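PDB 3DXL: long form salivary protein D7L1 from Aedes aegypti, which binds and sequesters host biogenic amines and cysteinyl and other leukotrienes, in separate pockets, so modulating blood feeding by female mosquitoes. Local coordinates for residues M9-T14 against Q272-N277; N20-A25 against S44-C49; S71-Q76 against E90-A95; Y178-D183 against Y247-V252. All coordinates share one frame; numbering follows the deposited sequence.

Contact 1: M9-T14 against Q272-N277; sequences MLFIFT and QIYAFN
Thr14 and Ala275 bring the two backbones closest, their CA atoms 5.8 Å apart, where one side of the helical segment 9-14 meets a type I beta turn running from Ile273 to Phe276. The turn is closed by Phe276 N giving its hydrogen to Ile273 O, and it presents Tyr274 to the helix. The Tyr274 side chain lies across Leu10, Phe11 and Thr14, each meeting a different part of it. Near its root, Tyr274 CB rests 3.5 Å from Thr14 OG1, while Thr14 CG2 lies further along the turn, toward Ala275. On the near part of the ring, Tyr274 CD2 packs on Leu10 CD2 at 3.7 Å, the side chains crossing obliquely. Further out, Tyr274 CE2 reaches Phe11 CB at 3.9 Å and sits at the edge of the Phe11 ring, near its plane. Thr14 OG1 sits between its own backbone N and carbonyl carbon (chi1 58°), from where it donates to Leu10 O at 2.7 Å. That oxygen also takes the helical bond from Thr14 N, the two donors coming from opposite faces of the carbonyl plane. The hydroxyl therefore turns its polarity back into the helix and meets Tyr274 through van der Waals contact. The phenol OH bonds to Glu7, earlier on the same helix, and Arg147 makes a cation-pi contact with the ring. Leu10 also lies near Lys149, a leukotriene E4-binding residue. This is an interface between the two odorant-binding-type domains: the first helix of the N-terminal one, beside its lipid pocket, receives the loop after helix 257-271.

Contact 2: N20-A25 against S44-C49; sequences NLEDGA and SPATQC
Asn20 and Glu22 lie against the first turn of helix 45-58, Asn20 at Ala46 and Cys49, Glu22 at Ala46 and the N-cap Ser44; this packs the loop after helix 6-20 on the N-terminal end of helix 45-58 in the disulfide-linked PBP/GOBP fold. The Asn20 amide leans along the helix toward Cys49, its OD1 3.2 Å from Cys49 CB. Its ND2 bonds back to Cys16 O, which helps to fix the rotation of the amide. Cys49 directs its sulfur elsewhere, into the disulfide with Cys106. The Ala46 methyl sits between the Asn20 carbonyl and the Glu22 stem: Ala46 CB lies 3.3 Å from Asn20 O and 3.8 Å from Glu22 CG. Glu22 starts with CG anti to its carbonyl carbon (chi1 -71°) and runs on extended, which carries the carboxylate past that methyl to the start of the helix. There OE1 bonds to Asn26, whereas OE2 accepts from two waters. One water also accepts a weak bond from Ala46 N; the other is hydrogen-bonded to Ser44 in one of its two conformers. A carboxylate placed beside the N-terminal end of a helix would probably gain from the helix dipole. In that same conformer Ser44 OG, anti to its backbone N, takes the capping bond from Ala46 N, itself weak, 3.2 Å long with an N-H...O angle of 128°.

Contact 3: S71-Q76 against E90-A95; sequences SVIQEQ and EAYANA
Ile73 and Tyr92 form the tight part of this contact between two nearly antiparallel helical segments, whose axes approach to 9.4 Å at an angle of 161°. The CD1 methyl of Ile73 sits over the centre of the Tyr92 ring, 3.7 Å from its centroid and only 13° off the normal, a CH-pi contact. CG1 adds to it beside ring atom CE2. The methyl reaches there because CG1 leaves anti to the carbonyl carbon and the chain then extends (chi2 166°). Ile73 CG2 lies between Tyr92 CD2 and Ala93, 4.0 Å from Ala93 CB; the small alanine lets the backbones come close, with the CA atoms of Ile73 and Ala93 6.2 Å apart. Val89 and Val96 of helix 86-97 and Leu127 of helix 121-127 continue the apolar surroundings of Ile73. On the other flank of Ala93, Gln74, exposed to solvent, bends at chi2, which brings Gln74 NE2 to 3.6 Å from Ala93 CB. Glu90 is met directly only at its aliphatic part. Their polar ends are instead joined by one water, which donates to Gln74 OE1 and to Glu90 OE2, both at 3.2 Å. Lys86 forms a long, weak ion pair with the same carboxylate oxygen. At its far end Tyr92 hydrogen-bonds through OH to Tyr113 and to a glycerol, and its side chain lies about 6 Å from that of Trp37, a leukotriene E4-binding residue. The arrangement is an antiparallel helix pair of the N-terminal odorant-binding-type domain, its Tyr92 side probably facing the lipid pocket.

Contact 4: Y178-D183 against Y247-V252; sequences YTVLDD and YYKCLV
Val180 pushes its two methyls into a hollow on helix 243-253 formed by Tyr248, Lys249 and Val252, packing a loop onto a helix of the C-terminal PBP/GOBP domain. Val180 CG1 fits against the aliphatic stem of Lys249, 3.7 Å from Lys249 CB, the side chains crossing at about a right angle. Val180 CG2 settles between Val252 CG1, at 3.8 Å, and Tyr248 CE2, slightly further. Two residues earlier, Tyr178 has positive phi as the C-prime residue of the Schellman motif closing the preceding helix. Its side chain crosses that of Tyr248 roughly at right angles, Tyr178 CD1 lying 3.3 Å from Tyr248 OH and 4.0 Å from Val252 CG2. The Tyr178 OH bonds to Asp265, a noradrenaline-binding residue, which places this wall of the contact beside the amine pocket. Water fills in where the surfaces part. One water takes the hydrogen of Tyr248 OH and donates to Thr179 O. At the outer rim Lys249 NZ, salt-bridged to Glu253, also donates at 2.9 Å to a second water, which in turn donates to Val180 O and, at 2.7 Å, to Asp182 OD1.

Overall arrangement
Contacts 2 and 3 follow each other within the N-terminal PBP/GOBP range, their centres 28 Å apart, and contact 4 comes later, in the C-terminal range, 39 and 41 Å from them, centre to centre, and on the other side of the chain's centre. Contact 1 spans them all along the sequence: its segments enclose the other three, and its centre lies only 7 Å from that of the chain. Contact 1 uses helix 6-20, and contact 2, 17 Å away centre to centre, the loop that follows it. Contact 1 thus joins two domains whose pockets work independently, with contact 3 beside the N-terminal lipid pocket and contact 4 beside the C-terminal amine pocket.

Contact 1: M9-T14 against Q272-N277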
# COMPACT_ATOMS: atom_id res chain seq x y z
N MET A 9 3.33 6.33 1.32
CA MET A 9 3.86 6.30 2.69
C MET A 9 2.78 5.92 3.69
O MET A 9 3.03 5.16 4.61
CB MET A 9 4.54 7.62 3.07
CG MET A 9 5.78 7.91 2.24
SD MET A 9 6.99 6.55 2.20
CE MET A 9 7.23 6.22 3.93
N LEU A 10 1.55 6.41 3.48
CA LEU A 10 0.46 6.03 4.36
C LEU A 10 0.24 4.52 4.29
O LEU A 10 0.03 3.85 5.31
CB LEU A 10 -0.83 6.78 4.00
CG LEU A 10 -2.03 6.52 4.92
CD1 LEU A 10 -1.80 7.04 6.36
CD2 LEU A 10 -3.26 7.15 4.30
N PHE A 11 0.30 3.96 3.07
CA PHE A 11 0.17 2.52 2.92
C PHE A 11 1.25 1.79 3.71
O PHE A 11 0.96 0.83 4.42
CB PHE A 11 0.22 2.11 1.45
CG PHE A 11 0.07 0.64 1.27
CD1 PHE A 11 -1.18 0.04 1.34
CD2 PHE A 11 1.19 -0.16 1.09
CE1 PHE A 11 -1.32 -1.34 1.21
CE2 PHE A 11 1.06 -1.54 0.96
CZ PHE A 11 -0.20 -2.13 1.02
N ILE A 12 2.50 2.22 3.56
CA ILE A 12 3.62 1.60 4.28
C ILE A 12 3.43 1.66 5.79
O ILE A 12 3.51 0.64 6.47
CB ILE A 12 4.98 2.23 3.87
CG1 ILE A 12 5.34 1.81 2.44
CG2 ILE A 12 6.08 1.84 4.87
CD1 ILE A 12 6.50 2.57 1.83
N PHE A 13 3.15 2.85 6.32
CA PHE A 13 3.05 2.98 7.76
C PHE A 13 1.91 2.12 8.31
O PHE A 13 2.07 1.39 9.29
CB PHE A 13 2.87 4.44 8.20
CG PHE A 13 3.97 5.38 7.76
CD1 PHE A 13 5.30 4.99 7.74
CD2 PHE A 13 3.66 6.68 7.36
CE1 PHE A 13 6.30 5.88 7.33
CE2 PHE A 13 4.65 7.57 6.95
CZ PHE A 13 5.96 7.16 6.93
N THR A 14 0.74 2.22 7.67
CA THR A 14 -0.42 1.48 8.17
C THR A 14 -0.28 -0.03 8.02
O THR A 14 -0.68 -0.77 8.92
CB THR A 14 -1.75 1.99 7.57
OG1 THR A 14 -1.71 1.89 6.14
CG2 THR A 14 -2.00 3.43 7.99
N GLN A 272 -10.82 1.73 2.00
CA GLN A 272 -11.45 3.00 2.35
C GLN A 272 -10.84 3.65 3.58
O GLN A 272 -10.98 4.86 3.76
CB GLN A 272 -12.94 2.80 2.61
CG GLN A 272 -13.71 2.25 1.41
CD GLN A 272 -15.14 1.86 1.74
OE1 GLN A 272 -15.62 2.04 2.86
NE2 GLN A 272 -15.83 1.31 0.75
N ILE A 273 -10.19 2.86 4.43
CA ILE A 273 -9.58 3.36 5.66
C ILE A 273 -8.30 2.57 5.84
O ILE A 273 -8.33 1.41 6.25
CB ILE A 273 -10.49 3.15 6.91
CG1 ILE A 273 -11.93 3.62 6.67
CG2 ILE A 273 -9.87 3.84 8.13
CD1 ILE A 273 -12.91 3.19 7.74
N TYR A 274 -7.16 3.18 5.56
CA TYR A 274 -5.92 2.42 5.63
C TYR A 274 -5.66 1.88 7.04
O TYR A 274 -5.16 0.76 7.19
CB TYR A 274 -4.74 3.23 5.09
CG TYR A 274 -4.64 3.25 3.57
CD1 TYR A 274 -5.72 2.87 2.75
CD2 TYR A 274 -3.47 3.67 2.95
CE1 TYR A 274 -5.61 2.89 1.37
CE2 TYR A 274 -3.35 3.71 1.58
CZ TYR A 274 -4.44 3.32 0.78
OH TYR A 274 -4.33 3.35 -0.59
N ALA A 275 -6.07 2.63 8.06
CA ALA A 275 -5.99 2.21 9.46
C ALA A 275 -7.16 1.32 9.92
O ALA A 275 -7.38 1.17 11.13
CB ALA A 275 -5.86 3.43 10.38
N PHE A 276 -7.89 0.72 8.97
CA PHE A 276 -9.04 -0.17 9.23
C PHE A 276 -8.88 -1.09 10.44
O PHE A 276 -9.78 -1.18 11.29
CB PHE A 276 -9.30 -1.00 7.97
CG PHE A 276 -10.55 -1.84 8.03
CD1 PHE A 276 -11.76 -1.32 7.59
CD2 PHE A 276 -10.51 -3.16 8.48
CE1 PHE A 276 -12.92 -2.10 7.61
CE2 PHE A 276 -11.67 -3.94 8.50
CZ PHE A 276 -12.87 -3.40 8.07
N ASN A 277 -7.75 -1.79 10.51
CA ASN A 277 -7.52 -2.80 11.53
C ASN A 277 -6.66 -2.35 12.71
O ASN A 277 -6.33 -3.17 13.57
CB ASN A 277 -6.89 -4.05 10.90
CG ASN A 277 -7.92 -4.98 10.29
OD1 ASN A 277 -8.99 -5.18 10.86
ND2 ASN A 277 -7.59 -5.58 9.15

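Contact 2: N20-A25 against S44-C49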
# COMPACT_ATOMS: atom_id res chain seq x y z
N ASN A 20 2.38 -5.48 12.94
CA ASN A 20 3.29 -5.51 14.09
C ASN A 20 2.74 -5.04 15.42
O ASN A 20 3.33 -5.32 16.46
CB ASN A 20 4.59 -4.78 13.74
CG ASN A 20 5.38 -5.51 12.68
OD1 ASN A 20 5.96 -6.56 12.95
ND2 ASN A 20 5.36 -4.99 11.46
N LEU A 21 1.61 -4.34 15.42
CA LEU A 21 1.00 -3.97 16.69
C LEU A 21 0.71 -5.22 17.51
O LEU A 21 0.30 -6.24 16.96
CB LEU A 21 -0.31 -3.21 16.47
CG LEU A 21 -0.22 -1.74 16.08
CD1 LEU A 21 -1.57 -1.26 15.60
CD2 LEU A 21 0.26 -0.90 17.24
N GLU A 22 0.89 -5.15 18.82
CA GLU A 22 0.50 -6.24 19.70
C GLU A 22 -1.01 -6.35 19.73
O GLU A 22 -1.72 -5.40 19.39
CB GLU A 22 1.05 -6.01 21.11
CG GLU A 22 2.55 -6.19 21.20
CD GLU A 22 3.08 -6.18 22.61
OE1 GLU A 22 2.30 -5.92 23.56
OE2 GLU A 22 4.28 -6.43 22.77
N ASP A 23 -1.49 -7.52 20.16
CA ASP A 23 -2.90 -7.84 20.19
C ASP A 23 -3.50 -7.77 21.59
O ASP A 23 -4.62 -8.24 21.80
CB ASP A 23 -3.13 -9.25 19.64
CG ASP A 23 -2.92 -9.33 18.15
OD1 ASP A 23 -3.49 -8.49 17.43
OD2 ASP A 23 -2.20 -10.24 17.70
N GLY A 24 -2.75 -7.21 22.54
CA GLY A 24 -3.23 -7.10 23.91
C GLY A 24 -3.39 -5.67 24.40
O GLY A 24 -3.66 -4.75 23.62
N ALA A 25 -3.19 -5.50 25.70
CA ALA A 25 -3.37 -4.20 26.35
C ALA A 25 -2.45 -3.10 25.82
O ALA A 25 -2.76 -1.92 25.96
CB ALA A 25 -3.21 -4.34 27.85
N SER A 44 10.66 -3.26 23.01
CA SER A 44 9.58 -4.15 22.59
C SER A 44 9.87 -4.77 21.22
O SER A 44 10.14 -4.04 20.27
CB SER A 44 8.27 -3.37 22.54
OG SER A 44 7.26 -4.12 21.89
N PRO A 45 9.81 -6.11 21.12
CA PRO A 45 9.93 -6.75 19.80
C PRO A 45 8.92 -6.21 18.77
O PRO A 45 9.25 -6.11 17.60
CB PRO A 45 9.69 -8.24 20.10
CG PRO A 45 10.08 -8.38 21.55
CD PRO A 45 9.66 -7.11 22.20
N ALA A 46 7.72 -5.84 19.22
CA ALA A 46 6.72 -5.29 18.30
C ALA A 46 7.22 -3.98 17.67
O ALA A 46 7.14 -3.80 16.46
CB ALA A 46 5.42 -5.09 19.02
N THR A 47 7.77 -3.09 18.49
CA THR A 47 8.30 -1.82 18.00
C THR A 47 9.46 -2.06 17.05
O THR A 47 9.58 -1.41 16.00
CB THR A 47 8.77 -0.95 19.16
OG1 THR A 47 7.69 -0.78 20.08
CG2 THR A 47 9.24 0.41 18.67
N GLN A 48 10.32 -2.99 17.42
CA GLN A 48 11.49 -3.29 16.62
C GLN A 48 11.11 -3.80 15.24
O GLN A 48 11.66 -3.36 14.23
CB GLN A 48 12.39 -4.28 17.35
CG GLN A 48 12.95 -3.70 18.64
CD GLN A 48 13.46 -4.73 19.61
OE1 GLN A 48 13.60 -5.91 19.28
NE2 GLN A 48 13.73 -4.29 20.84
N CYS A 49 10.15 -4.72 15.18
CA CYS A 49 9.74 -5.26 13.89
C CYS A 49 8.92 -4.28 13.08
O CYS A 49 9.01 -4.26 11.86
CB CYS A 49 8.99 -6.59 14.05
SG CYS A 49 10.09 -7.97 14.48
O HOH W 1 6.26 -7.43 21.40
O HOH W 2 6.04 -5.28 24.15

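Contact 3: S71-Q76 against E90-A95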
# COMPACT_ATOMS: atom_id res chain seq x y z
N SER A 71 20.04 6.05 -0.64
CA SER A 71 19.63 6.44 -1.99
C SER A 71 18.19 6.96 -2.03
O SER A 71 17.90 7.94 -2.71
CB SER A 71 19.80 5.29 -2.98
OG SER A 71 21.14 4.82 -2.98
N VAL A 72 17.29 6.30 -1.28
CA VAL A 72 15.88 6.71 -1.28
C VAL A 72 15.70 8.12 -0.72
O VAL A 72 14.80 8.84 -1.14
CB VAL A 72 14.97 5.67 -0.56
CG1 VAL A 72 15.31 5.54 0.91
CG2 VAL A 72 13.50 6.04 -0.73
N ILE A 73 16.57 8.54 0.21
CA ILE A 73 16.49 9.89 0.77
C ILE A 73 16.69 10.94 -0.33
O ILE A 73 15.92 11.90 -0.44
CB ILE A 73 17.49 10.08 1.92
CG1 ILE A 73 17.11 9.17 3.09
CG2 ILE A 73 17.57 11.56 2.36
CD1 ILE A 73 18.21 9.03 4.14
N GLN A 74 17.71 10.74 -1.16
CA GLN A 74 17.97 11.66 -2.27
C GLN A 74 16.87 11.59 -3.34
O GLN A 74 16.47 12.63 -3.87
CB GLN A 74 19.35 11.42 -2.87
CG GLN A 74 20.53 11.69 -1.91
CD GLN A 74 20.59 13.12 -1.37
OE1 GLN A 74 20.12 14.08 -2.00
NE2 GLN A 74 21.21 13.28 -0.20
N GLU A 75 16.36 10.39 -3.62
CA GLU A 75 15.25 10.23 -4.56
C GLU A 75 14.02 10.97 -4.05
O GLU A 75 13.33 11.66 -4.81
CB GLU A 75 14.92 8.75 -4.79
CG GLU A 75 15.88 8.01 -5.71
CD GLU A 75 15.99 8.65 -7.09
OE1 GLU A 75 14.94 8.92 -7.71
OE2 GLU A 75 17.13 8.88 -7.53
N GLN A 76 13.75 10.82 -2.76
CA GLN A 76 12.62 11.46 -2.13
C GLN A 76 12.70 12.99 -2.19
O GLN A 76 11.73 13.67 -2.53
CB GLN A 76 12.46 10.96 -0.69
CG GLN A 76 11.15 11.34 -0.04
CD GLN A 76 9.94 10.61 -0.60
OE1 GLN A 76 10.06 9.76 -1.48
NE2 GLN A 76 8.78 10.95 -0.09
N GLU A 90 20.96 16.31 3.46
CA GLU A 90 22.29 15.75 3.32
C GLU A 90 22.83 15.18 4.64
O GLU A 90 23.44 14.11 4.64
CB GLU A 90 23.26 16.77 2.68
CG GLU A 90 22.98 16.93 1.19
CD GLU A 90 23.72 18.06 0.50
OE1 GLU A 90 24.27 18.95 1.19
OE2 GLU A 90 23.72 18.05 -0.75
N ALA A 91 22.58 15.88 5.75
CA ALA A 91 23.00 15.39 7.07
C ALA A 91 22.32 14.06 7.41
O ALA A 91 22.95 13.15 7.93
CB ALA A 91 22.72 16.43 8.15
N TYR A 92 21.03 13.94 7.07
CA TYR A 92 20.26 12.72 7.30
C TYR A 92 20.79 11.59 6.41
O TYR A 92 21.05 10.48 6.89
CB TYR A 92 18.78 13.02 7.06
CG TYR A 92 17.81 11.85 7.06
CD1 TYR A 92 17.96 10.78 7.94
CD2 TYR A 92 16.72 11.84 6.19
CE1 TYR A 92 17.06 9.73 7.94
CE2 TYR A 92 15.81 10.79 6.19
CZ TYR A 92 15.98 9.74 7.05
OH TYR A 92 15.06 8.71 7.04
N ALA A 93 20.97 11.87 5.13
CA ALA A 93 21.51 10.87 4.22
C ALA A 93 22.89 10.39 4.66
O ALA A 93 23.19 9.20 4.64
CB ALA A 93 21.56 11.40 2.80
N ASN A 94 23.74 11.34 5.06
CA ASN A 94 25.07 11.02 5.58
C ASN A 94 25.02 10.10 6.80
O ASN A 94 25.79 9.13 6.87
CB ASN A 94 25.86 12.30 5.91
CG ASN A 94 26.33 13.02 4.67
OD1 ASN A 94 26.38 12.45 3.58
ND2 ASN A 94 26.70 14.29 4.84
N ALA A 95 24.13 10.39 7.75
CA ALA A 95 23.97 9.54 8.93
C ALA A 95 23.56 8.11 8.55
O ALA A 95 24.07 7.14 9.12
CB ALA A 95 22.98 10.15 9.90
O HOH W 3 20.86 17.16 -1.83

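Contact 4: Y178-D183 against Y247-V252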
# COMPACT_ATOMS: atom_id res chain seq x y z
N TYR A 178 -18.11 -7.33 -12.00
CA TYR A 178 -17.02 -8.21 -12.44
C TYR A 178 -17.07 -8.60 -13.92
O TYR A 178 -16.53 -9.62 -14.32
CB TYR A 178 -16.90 -9.46 -11.54
CG TYR A 178 -16.36 -9.14 -10.16
CD1 TYR A 178 -14.99 -8.97 -9.94
CD2 TYR A 178 -17.22 -8.98 -9.09
CE1 TYR A 178 -14.49 -8.66 -8.69
CE2 TYR A 178 -16.74 -8.66 -7.82
CZ TYR A 178 -15.36 -8.52 -7.62
OH TYR A 178 -14.83 -8.21 -6.38
N THR A 179 -17.70 -7.77 -14.74
CA THR A 179 -17.58 -7.92 -16.19
C THR A 179 -16.18 -7.46 -16.60
O THR A 179 -15.75 -6.35 -16.27
CB THR A 179 -18.67 -7.13 -16.93
OG1 THR A 179 -19.92 -7.77 -16.69
CG2 THR A 179 -18.42 -7.10 -18.42
N VAL A 180 -15.48 -8.32 -17.32
CA VAL A 180 -14.13 -8.02 -17.79
C VAL A 180 -14.20 -7.41 -19.19
O VAL A 180 -14.36 -8.12 -20.18
CB VAL A 180 -13.25 -9.28 -17.81
CG1 VAL A 180 -11.84 -8.92 -18.28
CG2 VAL A 180 -13.19 -9.95 -16.42
N LEU A 181 -14.10 -6.09 -19.26
CA LEU A 181 -14.06 -5.38 -20.53
C LEU A 181 -12.70 -5.56 -21.22
O LEU A 181 -11.72 -5.96 -20.58
CB LEU A 181 -14.41 -3.90 -20.33
CG LEU A 181 -15.75 -3.61 -19.64
CD1 LEU A 181 -15.91 -2.12 -19.40
CD2 LEU A 181 -16.93 -4.14 -20.46
N ASP A 182 -12.67 -5.30 -22.53
CA ASP A 182 -11.53 -5.62 -23.39
C ASP A 182 -10.75 -4.42 -23.87
O ASP A 182 -9.70 -4.57 -24.50
CB ASP A 182 -12.01 -6.38 -24.63
CG ASP A 182 -12.18 -7.85 -24.39
OD1 ASP A 182 -11.74 -8.35 -23.34
OD2 ASP A 182 -12.75 -8.50 -25.29
N ASP A 183 -11.30 -3.24 -23.64
CA ASP A 183 -10.75 -2.02 -24.22
C ASP A 183 -9.56 -1.46 -23.44
O ASP A 183 -9.36 -1.77 -22.26
CB ASP A 183 -11.86 -0.98 -24.35
CG ASP A 183 -12.42 -0.56 -22.99
OD1 ASP A 183 -13.29 -1.28 -22.45
OD2 ASP A 183 -11.97 0.47 -22.47
N TYR A 247 -4.09 -10.57 -15.08
CA TYR A 247 -4.29 -11.30 -13.85
C TYR A 247 -5.70 -11.13 -13.31
O TYR A 247 -6.30 -12.09 -12.81
CB TYR A 247 -3.23 -10.93 -12.81
CG TYR A 247 -1.92 -11.63 -13.08
CD1 TYR A 247 -1.76 -12.98 -12.82
CD2 TYR A 247 -0.84 -10.94 -13.63
CE1 TYR A 247 -0.57 -13.63 -13.08
CE2 TYR A 247 0.37 -11.58 -13.88
CZ TYR A 247 0.49 -12.92 -13.61
OH TYR A 247 1.67 -13.57 -13.85
N TYR A 248 -6.23 -9.91 -13.42
CA TYR A 248 -7.62 -9.68 -13.03
C TYR A 248 -8.59 -10.59 -13.79
O TYR A 248 -9.39 -11.31 -13.19
CB TYR A 248 -7.98 -8.20 -13.22
CG TYR A 248 -9.42 -7.88 -12.93
CD1 TYR A 248 -9.89 -7.84 -11.62
CD2 TYR A 248 -10.34 -7.65 -13.96
CE1 TYR A 248 -11.24 -7.56 -11.34
CE2 TYR A 248 -11.67 -7.36 -13.70
CZ TYR A 248 -12.11 -7.32 -12.39
OH TYR A 248 -13.43 -7.04 -12.10
N LYS A 249 -8.48 -10.57 -15.12
CA LYS A 249 -9.33 -11.39 -15.98
C LYS A 249 -9.16 -12.88 -15.65
O LYS A 249 -10.14 -13.61 -15.51
CB LYS A 249 -8.95 -11.14 -17.43
CG LYS A 249 -9.66 -12.04 -18.43
CD LYS A 249 -9.34 -11.62 -19.85
CE LYS A 249 -9.88 -12.62 -20.89
NZ LYS A 249 -11.37 -12.64 -21.00
N CYS A 250 -7.91 -13.31 -15.51
CA CYS A 250 -7.62 -14.70 -15.22
C CYS A 250 -8.28 -15.15 -13.92
O CYS A 250 -8.95 -16.18 -13.88
CB CYS A 250 -6.11 -14.92 -15.17
SG CYS A 250 -5.58 -16.64 -15.27
N LEU A 251 -8.13 -14.35 -12.87
CA LEU A 251 -8.72 -14.68 -11.58
C LEU A 251 -10.25 -14.72 -11.65
O LEU A 251 -10.87 -15.65 -11.13
CB LEU A 251 -8.25 -13.70 -10.50
CG LEU A 251 -6.81 -13.95 -10.02
CD1 LEU A 251 -6.24 -12.71 -9.37
CD2 LEU A 251 -6.78 -15.13 -9.06
N VAL A 252 -10.83 -13.71 -12.29
CA VAL A 252 -12.29 -13.59 -12.40
C VAL A 252 -12.93 -14.75 -13.17
O VAL A 252 -14.08 -15.12 -12.92
CB VAL A 252 -12.68 -12.21 -13.03
CG1 VAL A 252 -14.16 -12.17 -13.45
CG2 VAL A 252 -12.39 -11.09 -12.04
O HOH W 4 -14.91 -5.70 -13.77
O HOH W 5 -12.81 -10.21 -21.70